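Local coordinates for 70 kDa protein (Xanthomonas sp., PDB 4B2N) that processively cleaves rubber as a dioxygenase, carries two covalently attached heme c groups and probably takes part in electron transfer, at residues F121-Y126 with F226-I231; G235-L240 with Q613-I618; L258-D263 with Q606-A611; L274-D279 with M599-A604. All coordinates share one frame; numbering follows the deposited sequence.

Contact 1 of 4, residues F121-Y126 with F226-I231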
loop_
_atom_site.group_PDB
_atom_site.type_symbol
_atom_site.label_atom_id
_atom_site.label_comp_id
_atom_site.label_asym_id
_atom_site.label_seq_id
_atom_site.Cartn_x
_atom_site.Cartn_y
_atom_site.Cartn_z
ATOM N N PHE A 121 25.535 -7.518 -8.998
ATOM C CA PHE A 121 26.643 -7.097 -8.084
ATOM C C PHE A 121 27.603 -6.149 -8.851
ATOM O O PHE A 121 28.290 -5.351 -8.223
ATOM C CB PHE A 121 27.448 -8.304 -7.523
ATOM C CG PHE A 121 27.995 -9.214 -8.568
ATOM C CD1 PHE A 121 29.267 -8.975 -9.118
ATOM C CD2 PHE A 121 27.237 -10.332 -9.009
ATOM C CE1 PHE A 121 29.752 -9.829 -10.078
ATOM C CE2 PHE A 121 27.716 -11.172 -9.995
ATOM C CZ PHE A 121 28.957 -10.915 -10.555
ATOM N N LEU A 122 27.721 -6.289 -10.193
ATOM C CA LEU A 122 28.589 -5.350 -10.954
ATOM C C LEU A 122 28.151 -3.938 -10.694
ATOM O O LEU A 122 28.998 -3.065 -10.471
ATOM C CB LEU A 122 28.609 -5.602 -12.465
ATOM C CG LEU A 122 29.252 -6.926 -12.839
ATOM C CD1 LEU A 122 29.029 -7.191 -14.330
ATOM C CD2 LEU A 122 30.752 -6.939 -12.439
ATOM N N GLN A 123 26.825 -3.698 -10.695
ATOM C CA GLN A 123 26.271 -2.378 -10.455
ATOM C C GLN A 123 26.438 -1.922 -9.018
ATOM O O GLN A 123 26.304 -0.736 -8.691
ATOM C CB GLN A 123 24.749 -2.332 -10.841
ATOM C CG GLN A 123 24.573 -2.165 -12.375
ATOM C CD GLN A 123 25.086 -3.354 -13.157
ATOM O OE1 GLN A 123 24.836 -4.550 -12.811
ATOM N NE2 GLN A 123 25.866 -3.051 -14.208
ATOM N N TRP A 124 26.684 -2.859 -8.117
ATOM C CA TRP A 124 26.971 -2.441 -6.715
ATOM C C TRP A 124 28.439 -2.059 -6.588
ATOM O O TRP A 124 28.860 -1.625 -5.530
ATOM C CB TRP A 124 26.814 -3.615 -5.782
ATOM C CG TRP A 124 25.486 -4.327 -5.802
ATOM C CD1 TRP A 124 24.283 -3.883 -6.343
ATOM C CD2 TRP A 124 25.215 -5.640 -5.273
ATOM N NE1 TRP A 124 23.313 -4.803 -6.210
ATOM C CE2 TRP A 124 23.794 -5.894 -5.537
ATOM C CE3 TRP A 124 25.969 -6.599 -4.614
ATOM C CZ2 TRP A 124 23.162 -7.075 -5.146
ATOM C CZ3 TRP A 124 25.343 -7.819 -4.273
ATOM C CH2 TRP A 124 23.960 -8.030 -4.489
ATOM N N GLY A 125 29.244 -2.318 -7.626
ATOM C CA GLY A 125 30.691 -2.023 -7.556
ATOM C C GLY A 125 31.551 -3.234 -7.169
ATOM O O GLY A 125 32.734 -3.048 -6.891
ATOM N N TYR A 126 31.021 -4.467 -7.249
ATOM C CA TYR A 126 31.812 -5.662 -6.944
ATOM C C TYR A 126 32.347 -6.127 -8.308
ATOM O O TYR A 126 31.738 -5.819 -9.357
ATOM C CB TYR A 126 30.970 -6.775 -6.322
ATOM C CG TYR A 126 30.470 -6.478 -4.911
ATOM C CD1 TYR A 126 30.972 -5.378 -4.145
ATOM C CD2 TYR A 126 29.571 -7.299 -4.332
ATOM C CE1 TYR A 126 30.512 -5.125 -2.806
ATOM C CE2 TYR A 126 29.092 -7.079 -3.034
ATOM C CZ TYR A 126 29.592 -6.017 -2.282
ATOM O OH TYR A 126 29.103 -5.830 -1.013
ATOM N N PHE A 226 18.470 0.192 -13.786
ATOM C CA PHE A 226 18.525 1.145 -14.893
ATOM C C PHE A 226 19.893 1.026 -15.569
ATOM O O PHE A 226 19.982 1.245 -16.776
ATOM C CB PHE A 226 18.236 2.622 -14.474
ATOM C CG PHE A 226 18.514 3.613 -15.613
ATOM C CD1 PHE A 226 17.683 3.635 -16.723
ATOM C CD2 PHE A 226 19.632 4.456 -15.603
ATOM C CE1 PHE A 226 17.947 4.494 -17.793
ATOM C CE2 PHE A 226 19.909 5.292 -16.685
ATOM C CZ PHE A 226 19.067 5.318 -17.763
ATOM N N ARG A 227 20.935 0.662 -14.802
ATOM C CA ARG A 227 22.304 0.607 -15.347
ATOM C C ARG A 227 22.637 -0.750 -15.928
ATOM O O ARG A 227 23.752 -0.982 -16.332
ATOM C CB ARG A 227 23.352 0.966 -14.287
ATOM C CG ARG A 227 23.166 2.380 -13.719
ATOM C CD ARG A 227 24.400 2.851 -12.949
ATOM N NE ARG A 227 24.668 2.081 -11.751
ATOM C CZ ARG A 227 23.947 2.148 -10.618
ATOM N NH1 ARG A 227 22.865 2.940 -10.485
ATOM N NH2 ARG A 227 24.306 1.405 -9.594
ATOM N N THR A 228 21.682 -1.686 -15.925
ATOM C CA THR A 228 21.887 -2.930 -16.610
ATOM C C THR A 228 21.509 -2.875 -18.108
ATOM O O THR A 228 20.891 -1.900 -18.558
ATOM C CB THR A 228 21.098 -4.083 -15.908
ATOM O OG1 THR A 228 19.687 -3.933 -16.154
ATOM C CG2 THR A 228 21.467 -4.186 -14.389
ATOM N N THR A 229 21.836 -3.928 -18.869
ATOM C CA THR A 229 21.472 -3.970 -20.311
ATOM C C THR A 229 19.988 -3.730 -20.565
ATOM O O THR A 229 19.136 -4.453 -20.021
ATOM C CB THR A 229 21.933 -5.278 -20.980
ATOM O OG1 THR A 229 23.335 -5.320 -20.824
ATOM C CG2 THR A 229 21.615 -5.329 -22.492
ATOM N N PRO A 230 19.658 -2.713 -21.388
ATOM C CA PRO A 230 18.206 -2.432 -21.532
ATOM C C PRO A 230 17.457 -3.699 -22.038
ATOM O O PRO A 230 17.991 -4.458 -22.858
ATOM C CB PRO A 230 18.163 -1.289 -22.547
ATOM C CG PRO A 230 19.529 -0.618 -22.397
ATOM C CD PRO A 230 20.514 -1.701 -22.037
ATOM N N ILE A 231 16.239 -3.932 -21.544
ATOM C CA ILE A 231 15.449 -5.052 -22.013
ATOM C C ILE A 231 15.112 -4.688 -23.469
ATOM O O ILE A 231 15.161 -5.544 -24.377
ATOM C CB ILE A 231 14.149 -5.224 -21.206
ATOM C CG1 ILE A 231 14.467 -5.701 -19.817
ATOM C CG2 ILE A 231 13.211 -6.239 -21.851
ATOM C CD1 ILE A 231 13.233 -5.583 -18.963
#
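Q123 meets R227 and T228 where a type I beta turn from L122 to G125, in the loop after helix 114-118, faces the chain leaving helix 218-226. The tight part is polar at one end and packed at the other. R227 NH2 donates to Q123 O over 3.1 Å, with an N-H...O angle of 146°; the oxygen lies in the guanidinium plane, while the donor is tilted 29° from the carbonyl plane. Q123 O is the carbonyl of the turn's central peptide, between its second and third residues, and so takes no part in the G125 N to L122 O bond. D224 forms a salt bridge with the same R227 NH2, which would hold the guanidinium between helix end and turn. The Q123 and R227 side chains lie alongside each other with opposite headings, Q123 CG being 3.9 Å from R227 CB. A bend at the second torsion of Q123 (chi2 65°) turns its amide back toward the main chain after R227, bringing NE2 to 3.6 Å from R227 O.

The looser side is that of Q123 and R227, both of which remain partly exposed to solvent. T228, by contrast, is buried; its hydroxyl bonds to M225 O, whereas its methyl CG2 lies 3.7 Å from Q123 OE1.

Contact 2 of 4, residues G235-L240 with Q613-I618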
loop_
_atom_site.group_PDB
_atom_site.type_symbol
_atom_site.label_atom_id
_atom_site.label_comp_id
_atom_site.label_asym_id
_atom_site.label_seq_id
_atom_site.Cartn_x
_atom_site.Cartn_y
_atom_site.Cartn_z
ATOM N N GLY A 235 14.737 1.587 -26.031
ATOM C CA GLY A 235 13.502 1.891 -25.335
ATOM C C GLY A 235 13.456 3.068 -24.371
ATOM O O GLY A 235 14.472 3.594 -23.877
ATOM N N ASN A 236 12.237 3.493 -24.109
ATOM C CA ASN A 236 12.045 4.553 -23.175
ATOM C C ASN A 236 12.420 4.117 -21.738
ATOM O O ASN A 236 12.432 2.910 -21.411
ATOM C CB ASN A 236 10.568 4.983 -23.235
ATOM C CG ASN A 236 10.266 5.943 -24.390
ATOM O OD1 ASN A 236 11.021 6.011 -25.378
ATOM N ND2 ASN A 236 9.145 6.699 -24.280
ATOM N N LEU A 237 12.663 5.097 -20.864
ATOM C CA LEU A 237 12.597 4.886 -19.390
ATOM C C LEU A 237 11.358 4.047 -18.968
ATOM O O LEU A 237 10.293 4.197 -19.590
ATOM C CB LEU A 237 12.500 6.249 -18.698
ATOM C CG LEU A 237 13.739 6.813 -18.018
ATOM C CD1 LEU A 237 15.058 6.332 -18.629
ATOM C CD2 LEU A 237 13.642 8.332 -17.954
ATOM N N LEU A 238 11.486 3.204 -17.926
ATOM C CA LEU A 238 10.348 2.346 -17.497
ATOM C C LEU A 238 9.496 3.046 -16.491
ATOM O O LEU A 238 10.030 3.788 -15.685
ATOM C CB LEU A 238 10.884 1.106 -16.862
ATOM C CG LEU A 238 11.718 0.285 -17.871
ATOM C CD1 LEU A 238 12.313 -0.968 -17.213
ATOM C CD2 LEU A 238 10.972 -0.076 -19.140
ATOM N N PRO A 239 8.176 2.842 -16.532
ATOM C CA PRO A 239 7.329 3.448 -15.497
ATOM C C PRO A 239 7.498 2.567 -14.194
ATOM O O PRO A 239 6.915 1.511 -14.082
ATOM C CB PRO A 239 5.934 3.381 -16.072
ATOM C CG PRO A 239 6.002 2.278 -17.127
ATOM C CD PRO A 239 7.414 2.224 -17.646
ATOM N N LEU A 240 8.349 2.965 -13.265
ATOM C CA LEU A 240 8.517 2.143 -12.058
ATOM C C LEU A 240 8.701 3.125 -10.923
ATOM O O LEU A 240 9.051 4.268 -11.157
ATOM C CB LEU A 240 9.649 1.121 -12.187
ATOM C CG LEU A 240 11.065 1.640 -11.999
ATOM C CD1 LEU A 240 12.186 0.735 -12.419
ATOM C CD2 LEU A 240 11.073 2.819 -12.874
ATOM N N GLN A 613 15.213 13.536 -17.458
ATOM C CA GLN A 613 16.436 13.232 -16.691
ATOM C C GLN A 613 16.385 11.695 -16.386
ATOM O O GLN A 613 15.342 11.149 -15.960
ATOM C CB GLN A 613 16.347 14.146 -15.403
ATOM C CG GLN A 613 17.402 14.006 -14.302
ATOM C CD GLN A 613 16.989 14.508 -12.876
ATOM O OE1 GLN A 613 17.688 14.223 -11.847
ATOM N NE2 GLN A 613 15.867 15.251 -12.799
ATOM N N SER A 614 17.455 10.980 -16.682
ATOM C CA SER A 614 17.482 9.562 -16.412
ATOM C C SER A 614 17.811 9.335 -14.931
ATOM O O SER A 614 18.349 10.243 -14.280
ATOM C CB SER A 614 18.578 8.955 -17.258
ATOM O OG SER A 614 18.116 8.963 -18.601
ATOM N N PRO A 615 17.505 8.138 -14.409
ATOM C CA PRO A 615 17.695 7.896 -12.984
ATOM C C PRO A 615 19.156 8.100 -12.585
ATOM O O PRO A 615 20.106 7.694 -13.299
ATOM C CB PRO A 615 17.257 6.425 -12.802
ATOM C CG PRO A 615 16.306 6.173 -13.949
ATOM C CD PRO A 615 16.853 6.999 -15.095
ATOM N N PRO A 616 19.359 8.835 -11.537
ATOM C CA PRO A 616 20.722 9.041 -11.020
ATOM C C PRO A 616 21.268 7.678 -10.490
ATOM O O PRO A 616 20.503 6.953 -9.852
ATOM C CB PRO A 616 20.509 10.001 -9.841
ATOM C CG PRO A 616 19.089 9.807 -9.464
ATOM C CD PRO A 616 18.331 9.491 -10.727
ATOM N N PRO A 617 22.558 7.368 -10.721
ATOM C CA PRO A 617 23.148 6.280 -10.013
ATOM C C PRO A 617 23.184 6.649 -8.512
ATOM O O PRO A 617 23.820 7.615 -8.123
ATOM C CB PRO A 617 24.553 6.166 -10.649
ATOM C CG PRO A 617 24.905 7.561 -11.106
ATOM C CD PRO A 617 23.546 8.114 -11.545
ATOM N N ILE A 618 22.488 5.892 -7.676
ATOM C CA ILE A 618 22.454 6.233 -6.252
ATOM C C ILE A 618 23.771 5.799 -5.583
ATOM O O ILE A 618 24.155 4.650 -5.702
ATOM C CB ILE A 618 21.230 5.602 -5.581
ATOM C CG1 ILE A 618 19.956 6.217 -6.164
ATOM C CG2 ILE A 618 21.345 5.814 -4.083
ATOM C CD1 ILE A 618 18.667 5.695 -5.551
#
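L237 meets the carbonyl of Q613, the hydroxyl of S614 and the ring of P615 in a small, largely apolar contact between two irregular loops, one running from helix 218-226 to helix 253-261, the other from helix 599-607 to helix 620-626. The evidence is a set of van der Waals distances made by a single leucine. Its CD1 stands 4.0 Å from P615 CD and equally 4.0 Å from S614 OG, so one methyl touches the start of the proline ring and the serine side chain together. The other methyl, CD2, approaches the main chain instead, 3.8 Å from Q613 O, an oxygen that accepts a hydrogen bond from Y597 OH. The L237 side chain and the P615 ring lie alongside one another, pointing in opposite senses. Since both leucine torsions lie well off the staggered values (chi1 -104°, chi2 28°), the division of work between the two methyls deserves some caution. F226, at the end of helix 218-226, touches L237, S614 and P615 and so packs with both loops. From S614 to P617 both phi and psi stay in the polyproline-II region, the extended course typical of proline-rich segments.

Contact 3 of 4, residues L258-D263 with Q606-A611; sequences LPALFD and QYLNLA
L261 and Y607 cross at about a right angle where two helix ends meet: the last turn of helix 253-261 and the C-terminus of helix 599-607, which is closed by a Schellman motif with N609 as its C-prime residue. The evidence for that ending is the positive phi of N609, the characteristic bond from L610 N to A605 O, and the bond from N609 N to Q606 O, 3.1 Å long.

Traced outward from the backbone, the L261 side chain finds a partner at every carbon. CB lies over one face of the neighbouring F262 ring, offset toward its rim. CG stands above a face of the Y607 ring, again toward the rim. From there CD1 reaches the root of the tyrosine, 3.7 Å from Y607 CB and 4.0 Å from Y607 CG, while CD2 turns to V603, one turn before Y607 on helix 599-607. The L261 torsions are far from staggered (chi1 -95°, chi2 34°), so the placing of the individual methyls is less certain than the burial of the side chain.

The backbone of Y607 directs CB toward the leucine, and chi1 (-85°) sets the ring so that a face lies under L261 CG. L608, the first residue to depart from helical angles, contributes the second patch: its CD1 is 4.5 Å from A260 CB, and its CD2 rests 4.1 Å from A260 O.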
loop_
_atom_site.group_PDB
_atom_site.type_symbol
_atom_site.label_atom_id
_atom_site.label_comp_id
_atom_site.label_asym_id
_atom_site.label_seq_id
_atom_site.Cartn_x
_atom_site.Cartn_y
_atom_site.Cartn_z
ATOM N N LEU A 258 -0.827 7.762 -14.852
ATOM C CA LEU A 258 -1.781 7.043 -15.718
ATOM C C LEU A 258 -2.369 7.860 -16.909
ATOM O O LEU A 258 -2.233 7.427 -18.089
ATOM C CB LEU A 258 -2.922 6.405 -14.836
ATOM C CG LEU A 258 -2.489 5.273 -13.876
ATOM C CD1 LEU A 258 -3.668 4.816 -13.076
ATOM C CD2 LEU A 258 -1.901 4.089 -14.665
ATOM N N PRO A 259 -3.015 9.006 -16.648
ATOM C CA PRO A 259 -3.655 9.627 -17.840
ATOM C C PRO A 259 -2.706 10.253 -18.836
ATOM O O PRO A 259 -3.134 10.535 -19.966
ATOM C CB PRO A 259 -4.572 10.687 -17.244
ATOM C CG PRO A 259 -4.033 10.960 -15.872
ATOM C CD PRO A 259 -3.490 9.640 -15.399
ATOM N N ALA A 260 -1.442 10.442 -18.437
ATOM C CA ALA A 260 -0.409 10.911 -19.363
ATOM C C ALA A 260 -0.075 9.898 -20.428
ATOM O O ALA A 260 0.200 10.289 -21.519
ATOM C CB ALA A 260 0.882 11.260 -18.618
ATOM N N LEU A 261 -0.082 8.597 -20.099
ATOM C CA LEU A 261 0.466 7.572 -20.975
ATOM C C LEU A 261 -0.667 6.807 -21.633
ATOM O O LEU A 261 -0.544 6.432 -22.796
ATOM C CB LEU A 261 1.287 6.584 -20.152
ATOM C CG LEU A 261 2.826 6.772 -20.027
ATOM C CD1 LEU A 261 3.251 8.229 -20.003
ATOM C CD2 LEU A 261 3.340 6.028 -18.767
ATOM N N PHE A 262 -1.794 6.652 -20.910
ATOM C CA PHE A 262 -2.798 5.625 -21.294
ATOM C C PHE A 262 -4.118 6.270 -21.537
ATOM O O PHE A 262 -4.510 7.134 -20.800
ATOM C CB PHE A 262 -3.011 4.562 -20.191
ATOM C CG PHE A 262 -1.739 3.792 -19.874
ATOM C CD1 PHE A 262 -1.265 2.873 -20.761
ATOM C CD2 PHE A 262 -1.004 4.081 -18.723
ATOM C CE1 PHE A 262 -0.080 2.186 -20.509
ATOM C CE2 PHE A 262 0.222 3.445 -18.460
ATOM C CZ PHE A 262 0.664 2.461 -19.343
ATOM N N ASP A 263 -4.788 5.817 -22.563
ATOM C CA ASP A 263 -6.149 6.226 -22.832
ATOM C C ASP A 263 -6.984 5.771 -21.619
ATOM O O ASP A 263 -6.915 4.617 -21.159
ATOM C CB ASP A 263 -6.577 5.521 -24.140
ATOM C CG ASP A 263 -8.007 5.857 -24.548
ATOM O OD1 ASP A 263 -8.926 5.615 -23.739
ATOM O OD2 ASP A 263 -8.253 6.355 -25.689
ATOM N N GLN A 606 9.360 12.002 -21.012
ATOM C CA GLN A 606 9.919 11.338 -22.195
ATOM C C GLN A 606 8.829 10.852 -23.156
ATOM O O GLN A 606 8.984 11.008 -24.379
ATOM C CB GLN A 606 10.866 10.165 -21.804
ATOM C CG GLN A 606 11.474 9.488 -23.029
ATOM C CD GLN A 606 12.334 8.307 -22.636
ATOM O OE1 GLN A 606 12.004 7.596 -21.683
ATOM N NE2 GLN A 606 13.484 8.135 -23.317
ATOM N N TYR A 607 7.764 10.220 -22.652
ATOM C CA TYR A 607 6.669 9.836 -23.553
ATOM C C TYR A 607 5.963 11.032 -24.194
ATOM O O TYR A 607 5.258 10.868 -25.169
ATOM C CB TYR A 607 5.595 9.019 -22.820
ATOM C CG TYR A 607 5.972 7.552 -22.787
ATOM C CD1 TYR A 607 6.790 7.053 -21.774
ATOM C CD2 TYR A 607 5.579 6.702 -23.789
ATOM C CE1 TYR A 607 7.171 5.699 -21.734
ATOM C CE2 TYR A 607 5.925 5.367 -23.760
ATOM C CZ TYR A 607 6.711 4.854 -22.735
ATOM O OH TYR A 607 7.088 3.511 -22.787
ATOM N N LEU A 608 6.089 12.204 -23.610
ATOM C CA LEU A 608 5.400 13.382 -24.145
ATOM C C LEU A 608 6.405 14.231 -24.964
ATOM O O LEU A 608 6.136 15.381 -25.333
ATOM C CB LEU A 608 4.727 14.157 -22.987
ATOM C CG LEU A 608 3.491 13.443 -22.422
ATOM C CD1 LEU A 608 3.067 14.202 -21.171
ATOM C CD2 LEU A 608 2.315 13.214 -23.396
ATOM N N ASN A 609 7.591 13.655 -25.256
ATOM C CA ASN A 609 8.612 14.342 -26.067
ATOM C C ASN A 609 9.102 15.633 -25.477
ATOM O O ASN A 609 9.437 16.547 -26.244
ATOM C CB ASN A 609 8.058 14.691 -27.455
ATOM C CG ASN A 609 7.624 13.451 -28.216
ATOM O OD1 ASN A 609 8.383 12.511 -28.311
ATOM N ND2 ASN A 609 6.386 13.429 -28.705
ATOM N N LEU A 610 9.097 15.699 -24.156
ATOM C CA LEU A 610 9.774 16.721 -23.368
ATOM C C LEU A 610 11.126 16.276 -22.785
ATOM O O LEU A 610 11.448 15.082 -22.734
ATOM C CB LEU A 610 8.841 17.237 -22.260
ATOM C CG LEU A 610 7.431 17.542 -22.781
ATOM C CD1 LEU A 610 6.478 17.771 -21.628
ATOM C CD2 LEU A 610 7.399 18.740 -23.746
ATOM N N ALA A 611 11.932 17.256 -22.381
ATOM C CA ALA A 611 13.215 16.996 -21.789
ATOM C C ALA A 611 12.998 16.122 -20.531
ATOM O O ALA A 611 12.087 16.338 -19.763
ATOM C CB ALA A 611 13.905 18.312 -21.414
#

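Contact 4 of 4, residues L274-D279 with M599-A604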
loop_
_atom_site.group_PDB
_atom_site.type_symbol
_atom_site.label_atom_id
_atom_site.label_comp_id
_atom_site.label_asym_id
_atom_site.label_seq_id
_atom_site.Cartn_x
_atom_site.Cartn_y
_atom_site.Cartn_z
ATOM N N LEU A 274 -3.260 16.183 -22.752
ATOM C CA LEU A 274 -4.563 16.826 -22.512
ATOM C C LEU A 274 -5.214 16.494 -21.185
ATOM O O LEU A 274 -6.085 17.245 -20.640
ATOM C CB LEU A 274 -5.522 16.400 -23.638
ATOM C CG LEU A 274 -5.553 17.378 -24.784
ATOM C CD1 LEU A 274 -4.160 17.454 -25.302
ATOM C CD2 LEU A 274 -6.410 16.787 -25.833
ATOM N N GLU A 275 -4.832 15.352 -20.626
ATOM C CA GLU A 275 -5.419 14.950 -19.338
ATOM C C GLU A 275 -4.439 14.851 -18.173
ATOM O O GLU A 275 -4.806 14.523 -17.070
ATOM C CB GLU A 275 -6.177 13.634 -19.507
ATOM C CG GLU A 275 -7.350 13.780 -20.475
ATOM C CD GLU A 275 -8.255 12.565 -20.368
ATOM O OE1 GLU A 275 -9.153 12.538 -19.446
ATOM O OE2 GLU A 275 -8.081 11.613 -21.166
ATOM N N TYR A 276 -3.181 15.117 -18.449
ATOM C CA TYR A 276 -2.157 15.156 -17.418
ATOM C C TYR A 276 -1.999 16.558 -16.840
ATOM O O TYR A 276 -1.649 17.482 -17.581
ATOM C CB TYR A 276 -0.862 14.771 -18.082
ATOM C CG TYR A 276 0.297 14.592 -17.135
ATOM C CD1 TYR A 276 0.183 13.772 -15.990
ATOM C CD2 TYR A 276 1.526 15.200 -17.417
ATOM C CE1 TYR A 276 1.279 13.600 -15.117
ATOM C CE2 TYR A 276 2.613 15.067 -16.570
ATOM C CZ TYR A 276 2.514 14.252 -15.430
ATOM O OH TYR A 276 3.642 14.107 -14.606
ATOM N N VAL A 277 -2.188 16.696 -15.521
ATOM C CA VAL A 277 -2.012 17.996 -14.832
ATOM C C VAL A 277 -0.531 17.964 -14.406
ATOM O O VAL A 277 -0.212 17.404 -13.365
ATOM C CB VAL A 277 -3.006 18.125 -13.642
ATOM C CG1 VAL A 277 -2.834 19.438 -12.874
ATOM C CG2 VAL A 277 -4.444 17.992 -14.139
ATOM N N ALA A 278 0.381 18.485 -15.238
ATOM C CA ALA A 278 1.848 18.226 -15.043
ATOM C C ALA A 278 2.460 18.883 -13.807
ATOM O O ALA A 278 3.641 18.691 -13.510
ATOM C CB ALA A 278 2.660 18.600 -16.276
ATOM N N ASP A 279 1.631 19.619 -13.088
ATOM C CA ASP A 279 2.028 20.468 -11.974
ATOM C C ASP A 279 1.178 20.091 -10.739
ATOM O O ASP A 279 1.110 20.873 -9.809
ATOM C CB ASP A 279 1.710 21.911 -12.356
ATOM C CG ASP A 279 0.267 22.052 -12.851
ATOM O OD1 ASP A 279 -0.043 21.632 -13.995
ATOM O OD2 ASP A 279 -0.581 22.520 -12.073
ATOM N N MET A 599 10.892 9.092 -11.031
ATOM C CA MET A 599 10.846 8.295 -12.263
ATOM C C MET A 599 9.553 8.623 -13.033
ATOM O O MET A 599 9.564 8.740 -14.228
ATOM C CB MET A 599 10.944 6.843 -11.893
ATOM C CG MET A 599 10.965 5.943 -13.071
ATOM S SD MET A 599 12.577 5.873 -13.813
ATOM C CE MET A 599 13.343 4.810 -12.642
ATOM N N TRP A 600 8.410 8.709 -12.333
ATOM C CA TRP A 600 7.138 8.971 -13.028
ATOM C C TRP A 600 7.182 10.254 -13.836
ATOM O O TRP A 600 6.803 10.221 -15.029
ATOM C CB TRP A 600 5.942 9.087 -12.083
ATOM C CG TRP A 600 5.729 7.922 -11.120
ATOM C CD1 TRP A 600 5.572 8.025 -9.742
ATOM C CD2 TRP A 600 5.544 6.506 -11.433
ATOM N NE1 TRP A 600 5.364 6.786 -9.181
ATOM C CE2 TRP A 600 5.314 5.825 -10.161
ATOM C CE3 TRP A 600 5.569 5.744 -12.595
ATOM C CZ2 TRP A 600 5.155 4.451 -10.080
ATOM C CZ3 TRP A 600 5.314 4.367 -12.502
ATOM C CH2 TRP A 600 5.157 3.724 -11.285
ATOM N N ASP A 601 7.665 11.354 -13.208
ATOM C CA ASP A 601 7.838 12.635 -13.923
ATOM C C ASP A 601 8.646 12.520 -15.204
ATOM O O ASP A 601 8.275 13.104 -16.222
ATOM C CB ASP A 601 8.456 13.708 -13.055
ATOM C CG ASP A 601 7.531 14.122 -11.921
ATOM O OD1 ASP A 601 6.325 13.813 -11.939
ATOM O OD2 ASP A 601 8.028 14.779 -11.012
ATOM N N ASN A 602 9.748 11.793 -15.160
ATOM C CA ASN A 602 10.619 11.711 -16.315
ATOM C C ASN A 602 10.080 10.775 -17.338
ATOM O O ASN A 602 10.250 11.009 -18.536
ATOM C CB ASN A 602 12.075 11.388 -15.893
ATOM C CG ASN A 602 12.646 12.550 -15.071
ATOM O OD1 ASN A 602 12.624 12.558 -13.832
ATOM N ND2 ASN A 602 13.018 13.592 -15.766
ATOM N N VAL A 603 9.393 9.727 -16.886
ATOM C CA VAL A 603 8.696 8.824 -17.852
ATOM C C VAL A 603 7.647 9.601 -18.680
ATOM O O VAL A 603 7.560 9.490 -19.908
ATOM C CB VAL A 603 8.069 7.614 -17.080
ATOM C CG1 VAL A 603 7.131 6.805 -17.994
ATOM C CG2 VAL A 603 9.196 6.710 -16.602
ATOM N N ALA A 604 6.801 10.319 -17.984
ATOM C CA ALA A 604 5.847 11.254 -18.599
ATOM C C ALA A 604 6.515 12.229 -19.573
ATOM O O ALA A 604 6.066 12.315 -20.734
ATOM C CB ALA A 604 5.119 12.023 -17.507
HETATM O O HOH W 1 3.967 11.894 -13.162
HETATM O O HOH W 2 6.025 15.117 -15.789
#
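Y276 extends its ring toward D601 and A604 with CG anti to the backbone N (chi1 -173°), while D601 places its carboxylate beside its own backbone N (chi1 -67°). The two side chains cross at about a right angle, the ring and carboxylate planes lying 61° apart. At 3.8 Å, Y276 OH and D601 OD1 are too far apart for a direct hydrogen bond, and two waters bridge the groups. Water 1 lies 2.7 Å from Y276 OH and donates to D601 OD1 over a longer 3.3 Å. Water 2 is 2.8 Å from Y276 OH, at the edge of the ring and in its plane, and donates to the main-chain D601 O at 3.0 Å. Joined here are the irregular segment 274-279, which follows helix 253-261, and helix 599-607, where D601 and A604, three residues apart, fall on the same flank about one turn from each other. D601 is exposed to solvent, whereas A604 is buried, and A604 CB lies 4.0 Å from Y276 CZ. A260 of helix 253-261 also touches the tyrosine, and L257 of that helix touches A604, whose methyl sits 3.9 Å from Y276 OH.

How the contacts relate
Contacts 3 and 4 are the closest pair, their centres 6 Å apart, and both use helix 599-607; P259 CG of contact 3 lies 3.8 Å from E275 O of contact 4. Contact 2 sits about 14 Å from each, centre to centre, and meets contact 3 through a probable hydrogen bond of 2.7 Å between L237 N and Q606 OE1. Along the sequence, contact 4 is nested within contact 3, which is nested within contact 2. Contact 1 closes earlier and joins contact 2 by packing, with F226 CE1 3.5 Å from L237 CD1. All four lie away from the two heme c sites, their centres about 21 to 28 Å from the chain centre.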